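Local coordinates for protein Succinylglutamatedesuccinylase/aspartoacylase (Rhodobacter sphaeroides 2.4.1, PDB 3CDX) that probably hydrolyses linear amide or ester bonds as a metal-dependent member of the succinylglutamate desuccinylase/aspartoacylase family, and binds a calcium ion, at residues Ser154-Pro159 against Arg220-Gly225; Glu180-Pro185 against Leu211-Gly216. All coordinates share one frame; numbering follows the deposited sequence.

Contact 1 (Ser154-Pro159 against Arg220-Gly225); sequences SYDSTP and RVNIEG
The guanidinium of R220 meets the carboxylate of D156 at its edge, while CB of N222 lies over one guanidinium face, 3.9 Å above the plane and offset toward the rim. This is a bidentate, end-on salt bridge, set beside the N-cap of helix 223-239, inside the zinc-exopeptidase-like catalytic domain. It ties strand 155-157 to the loop that leads into that helix. NH1 of R220 donates to OD1 of D156 at 2.9 Å and NH2 of R220 to OD2 of D156 at 3.0 Å, so each nitrogen has its own oxygen. The pairing is nevertheless not coplanar: the two planes stand 61° apart, and both oxygens are approached from above the carboxylate plane. OD1 lies close to the guanidinium plane, whereas OD2 is tilted from it, and the NH2 bond is the more bent of the two.

The R220 side chain reaches this position by a bend at chi2 (82°), which turns its end toward the strand and across the D156 side chain at about a right angle. Both residues are buried, and the pairing probably offsets the cost of burying their charges. The backbone N of S157 adds a weak bond to OD1 of D156. W218 of a second subunit makes a cation-pi contact with R220, placing the ion pair beside a subunit interface.

Farther along, P159 turns its ring toward the first turn of the helix, where CG of P159 is 4.5 Å from the backbone N of G225. That same N-H is capped by N222, the N-cap residue: G225 N donates to N222 OD1 at 2.9 Å, from above the carbonyl plane.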
loop_
_atom_site.group_PDB
_atom_site.type_symbol
_atom_site.label_atom_id
_atom_site.label_comp_id
_atom_site.label_asym_id
_atom_site.label_seq_id
_atom_site.Cartn_x
_atom_site.Cartn_y
_atom_site.Cartn_z
ATOM N N SER A 154 -3.376 -4.349 -21.328
ATOM C CA SER A 154 -4.527 -3.533 -21.742
ATOM C C SER A 154 -5.452 -4.148 -22.835
ATOM O O SER A 154 -6.689 -4.007 -22.795
ATOM C CB SER A 154 -4.033 -2.146 -22.209
ATOM O OG SER A 154 -3.416 -1.424 -21.146
ATOM N N TYR A 155 -4.844 -4.820 -23.792
ATOM C CA TYR A 155 -5.526 -5.332 -24.965
ATOM C C TYR A 155 -4.719 -6.488 -25.513
ATOM O O TYR A 155 -3.622 -6.760 -25.059
ATOM C CB TYR A 155 -5.536 -4.269 -26.094
ATOM C CG TYR A 155 -6.254 -3.054 -25.678
ATOM C CD1 TYR A 155 -7.623 -3.107 -25.476
ATOM C CD2 TYR A 155 -5.578 -1.864 -25.456
ATOM C CE1 TYR A 155 -8.326 -2.017 -25.043
ATOM C CE2 TYR A 155 -6.262 -0.738 -25.025
ATOM C CZ TYR A 155 -7.655 -0.831 -24.806
ATOM O OH TYR A 155 -8.402 0.247 -24.379
ATOM N N ASP A 156 -5.284 -7.166 -26.493
ATOM C CA ASP A 156 -4.446 -7.861 -27.426
ATOM C C ASP A 156 -4.341 -6.973 -28.657
ATOM O O ASP A 156 -5.175 -6.071 -28.880
ATOM C CB ASP A 156 -4.994 -9.242 -27.791
ATOM C CG ASP A 156 -3.900 -10.177 -28.310
ATOM O OD1 ASP A 156 -2.701 -9.815 -28.204
ATOM O OD2 ASP A 156 -4.231 -11.283 -28.817
ATOM N N SER A 157 -3.321 -7.216 -29.457
ATOM C CA SER A 157 -3.172 -6.496 -30.694
ATOM C C SER A 157 -2.755 -7.504 -31.751
ATOM O O SER A 157 -2.053 -8.479 -31.458
ATOM C CB SER A 157 -2.161 -5.352 -30.529
ATOM O OG SER A 157 -0.865 -5.862 -30.215
ATOM N N THR A 158 -3.241 -7.316 -32.973
ATOM C CA THR A 158 -2.775 -8.173 -34.054
ATOM C C THR A 158 -1.375 -7.729 -34.483
ATOM O O THR A 158 -1.118 -6.515 -34.587
ATOM C CB THR A 158 -3.793 -8.245 -35.237
ATOM O OG1 THR A 158 -3.354 -9.240 -36.164
ATOM C CG2 THR A 158 -3.929 -6.942 -35.931
ATOM N N PRO A 159 -0.440 -8.693 -34.651
ATOM C CA PRO A 159 0.930 -8.260 -34.984
ATOM C C PRO A 159 1.049 -7.290 -36.178
ATOM O O PRO A 159 0.624 -7.584 -37.306
ATOM C CB PRO A 159 1.690 -9.560 -35.205
ATOM C CG PRO A 159 0.819 -10.667 -34.429
ATOM C CD PRO A 159 -0.577 -10.161 -34.488
ATOM N N ARG A 220 0.532 -11.844 -21.883
ATOM C CA ARG A 220 1.254 -13.051 -22.262
ATOM C C ARG A 220 2.288 -12.817 -23.370
ATOM O O ARG A 220 2.365 -11.710 -23.935
ATOM C CB ARG A 220 0.248 -14.159 -22.665
ATOM C CG ARG A 220 -0.750 -13.819 -23.832
ATOM C CD ARG A 220 -0.126 -14.002 -25.211
ATOM N NE ARG A 220 -1.085 -14.190 -26.327
ATOM C CZ ARG A 220 -1.564 -13.199 -27.097
ATOM N NH1 ARG A 220 -1.223 -11.890 -26.880
ATOM N NH2 ARG A 220 -2.420 -13.496 -28.064
ATOM N N VAL A 221 3.046 -13.878 -23.701
ATOM C CA VAL A 221 4.016 -13.858 -24.779
ATOM C C VAL A 221 3.366 -14.473 -26.036
ATOM O O VAL A 221 2.865 -15.620 -26.006
ATOM C CB VAL A 221 5.313 -14.622 -24.426
ATOM C CG1 VAL A 221 6.266 -14.678 -25.635
ATOM C CG2 VAL A 221 6.056 -13.956 -23.264
ATOM N N ASN A 222 3.348 -13.690 -27.120
ATOM C CA ASN A 222 2.664 -14.088 -28.368
ATOM C C ASN A 222 3.735 -14.727 -29.264
ATOM O O ASN A 222 4.712 -14.071 -29.651
ATOM C CB ASN A 222 2.010 -12.844 -29.024
ATOM C CG ASN A 222 1.218 -13.171 -30.296
ATOM O OD1 ASN A 222 1.704 -13.873 -31.151
ATOM N ND2 ASN A 222 -0.019 -12.644 -30.410
ATOM N N ILE A 223 3.577 -16.020 -29.532
ATOM C CA ILE A 223 4.570 -16.782 -30.291
ATOM C C ILE A 223 4.797 -16.185 -31.695
ATOM O O ILE A 223 5.941 -16.083 -32.158
ATOM C CB ILE A 223 4.156 -18.272 -30.366
ATOM C CG1 ILE A 223 4.263 -18.935 -28.973
ATOM C CG2 ILE A 223 4.976 -19.024 -31.396
ATOM C CD1 ILE A 223 3.647 -20.360 -28.904
ATOM N N GLU A 224 3.704 -15.809 -32.368
ATOM C CA GLU A 224 3.785 -15.216 -33.708
ATOM C C GLU A 224 4.406 -13.833 -33.634
ATOM O O GLU A 224 5.154 -13.444 -34.535
ATOM C CB GLU A 224 2.399 -15.125 -34.342
ATOM C CG GLU A 224 1.996 -16.388 -35.043
ATOM C CD GLU A 224 2.860 -16.651 -36.289
ATOM O OE1 GLU A 224 3.862 -17.417 -36.161
ATOM O OE2 GLU A 224 2.544 -16.060 -37.361
ATOM N N GLY A 225 4.079 -13.098 -32.556
ATOM C CA GLY A 225 4.623 -11.797 -32.284
ATOM C C GLY A 225 6.123 -11.821 -32.110
ATOM O O GLY A 225 6.809 -10.930 -32.573
#

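Contact 2 (Glu180-Pro185 against Leu211-Gly216); sequences EAFGAP and LGTELG
F182 and T213 cross at about a right angle, the aromatic side chain reaching from the C-terminal end of helix 169-182 to strand 209-214. This is helix-on-sheet packing in the core of the catalytic domain. CG of F182 is anti to the backbone N (chi1 -175°), which sends the ring out from the helix to the strand. There the far end of the ring meets the methyl of T213 obliquely, with CZ of F182 3.9 Å from CG2 of T213 and CE1 of F182 only slightly farther from that methyl.

Nearer the helix backbone, a second apolar touch places CB of F182 4.2 Å from CD1 of L211. One phenylalanine therefore spans two alternate residues of the strand, L211 and T213, whose side chains point to the same side, toward the helix. V146 on strand 144-148 and V236 on helix 223-239 add to the packing around F182.

T213 divides its branches between two tasks. Its methyl serves the aromatic contact, while OG1 is hydrogen-bonded to the backbone N of H149, a ligand of the calcium ion. Through that bond the packing abuts the second shell of the metal site. The helix ends with F182; G183 leaves helical geometry with a positive phi of 77°, and one residue on, the backbone N of A184 lies in the plane of the F182 ring, at its edge.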
loop_
_atom_site.group_PDB
_atom_site.type_symbol
_atom_site.label_atom_id
_atom_site.label_comp_id
_atom_site.label_asym_id
_atom_site.label_seq_id
_atom_site.Cartn_x
_atom_site.Cartn_y
_atom_site.Cartn_z
ATOM N N GLU A 180 7.221 -1.512 -44.680
ATOM C CA GLU A 180 7.083 -2.590 -45.650
ATOM C C GLU A 180 8.218 -3.610 -45.483
ATOM O O GLU A 180 7.964 -4.821 -45.446
ATOM C CB GLU A 180 7.006 -2.062 -47.114
ATOM C CG GLU A 180 5.696 -1.384 -47.428
ATOM C CD GLU A 180 5.635 -0.721 -48.815
ATOM O OE1 GLU A 180 6.403 -1.138 -49.730
ATOM O OE2 GLU A 180 4.796 0.213 -48.986
ATOM N N ALA A 181 9.454 -3.124 -45.373
ATOM C CA ALA A 181 10.607 -4.000 -45.128
ATOM C C ALA A 181 10.483 -4.799 -43.812
ATOM O O ALA A 181 10.717 -6.021 -43.787
ATOM C CB ALA A 181 11.894 -3.186 -45.110
ATOM N N PHE A 182 10.082 -4.124 -42.728
ATOM C CA PHE A 182 9.902 -4.824 -41.431
ATOM C C PHE A 182 9.016 -6.064 -41.692
ATOM O O PHE A 182 9.324 -7.145 -41.235
ATOM C CB PHE A 182 9.291 -3.895 -40.354
ATOM C CG PHE A 182 9.180 -4.528 -38.954
ATOM C CD1 PHE A 182 10.103 -4.207 -37.950
ATOM C CD2 PHE A 182 8.155 -5.432 -38.649
ATOM C CE1 PHE A 182 9.995 -4.794 -36.636
ATOM C CE2 PHE A 182 8.042 -6.017 -37.355
ATOM C CZ PHE A 182 8.963 -5.704 -36.357
ATOM N N GLY A 183 7.932 -5.893 -42.448
ATOM C CA GLY A 183 7.155 -7.041 -42.951
ATOM C C GLY A 183 6.241 -7.728 -41.961
ATOM O O GLY A 183 6.156 -8.973 -41.943
ATOM N N ALA A 184 5.545 -6.936 -41.141
ATOM C CA ALA A 184 4.483 -7.478 -40.292
ATOM C C ALA A 184 3.219 -7.583 -41.160
ATOM O O ALA A 184 3.109 -6.893 -42.175
ATOM C CB ALA A 184 4.250 -6.593 -39.082
ATOM N N PRO A 185 2.266 -8.439 -40.783
ATOM C CA PRO A 185 1.092 -8.536 -41.680
ATOM C C PRO A 185 0.431 -7.205 -41.954
ATOM O O PRO A 185 -0.052 -7.014 -43.071
ATOM C CB PRO A 185 0.132 -9.463 -40.926
ATOM C CG PRO A 185 0.965 -10.213 -39.976
ATOM C CD PRO A 185 2.196 -9.389 -39.655
ATOM N N LEU A 211 9.493 3.884 -36.471
ATOM C CA LEU A 211 8.506 2.802 -36.492
ATOM C C LEU A 211 8.138 2.395 -35.071
ATOM O O LEU A 211 8.997 2.342 -34.192
ATOM C CB LEU A 211 9.071 1.570 -37.209
ATOM C CG LEU A 211 9.143 1.550 -38.733
ATOM C CD1 LEU A 211 9.645 0.139 -39.199
ATOM C CD2 LEU A 211 7.767 1.905 -39.352
ATOM N N GLY A 212 6.868 2.089 -34.854
ATOM C CA GLY A 212 6.432 1.426 -33.629
ATOM C C GLY A 212 6.071 0.006 -34.026
ATOM O O GLY A 212 5.969 -0.280 -35.233
ATOM N N THR A 213 5.880 -0.863 -33.019
ATOM C CA THR A 213 5.211 -2.165 -33.198
ATOM C C THR A 213 4.090 -2.397 -32.194
ATOM O O THR A 213 4.059 -1.769 -31.125
ATOM C CB THR A 213 6.181 -3.352 -33.153
ATOM O OG1 THR A 213 6.542 -3.648 -31.801
ATOM C CG2 THR A 213 7.450 -3.066 -33.955
ATOM N N GLU A 214 3.106 -3.219 -32.597
ATOM C CA GLU A 214 2.174 -3.825 -31.684
ATOM C C GLU A 214 2.198 -5.325 -31.988
ATOM O O GLU A 214 1.652 -5.789 -33.001
ATOM C CB GLU A 214 0.785 -3.191 -31.805
ATOM C CG GLU A 214 0.674 -1.677 -31.367
ATOM C CD GLU A 214 1.104 -1.399 -29.910
ATOM O OE1 GLU A 214 1.181 -2.343 -29.098
ATOM O OE2 GLU A 214 1.346 -0.216 -29.567
ATOM N N LEU A 215 2.866 -6.063 -31.119
ATOM C CA LEU A 215 3.165 -7.470 -31.332
ATOM C C LEU A 215 2.504 -8.387 -30.313
ATOM O O LEU A 215 3.022 -9.440 -30.019
ATOM C CB LEU A 215 4.703 -7.689 -31.347
ATOM C CG LEU A 215 5.503 -7.088 -32.531
ATOM C CD1 LEU A 215 7.016 -7.184 -32.310
ATOM C CD2 LEU A 215 5.118 -7.708 -33.908
ATOM N N GLY A 216 1.351 -7.990 -29.781
ATOM C CA GLY A 216 0.606 -8.862 -28.892
ATOM C C GLY A 216 0.036 -8.158 -27.683
ATOM O O GLY A 216 -0.435 -7.005 -27.768
#

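In the fold
Contact 2 is nested along the chain within the loop closed by contact 1, and their centres lie 12 Å apart. They meet directly where OG of S157 lies 2.7 Å from O of G216, probably a hydrogen bond, and where O of P159 packs 3.4 Å from CD of P185. Strand 209-214 of contact 2 is followed in the chain by helix 223-239, whose start belongs to contact 1. The calcium ion, bound by H63, E66 and H149, lies closer to contact 2: the T213 side chain is about 8 Å from it, that of D156 about 12 Å. Contact 1 lies farther from the metal, with R220 facing a second subunit.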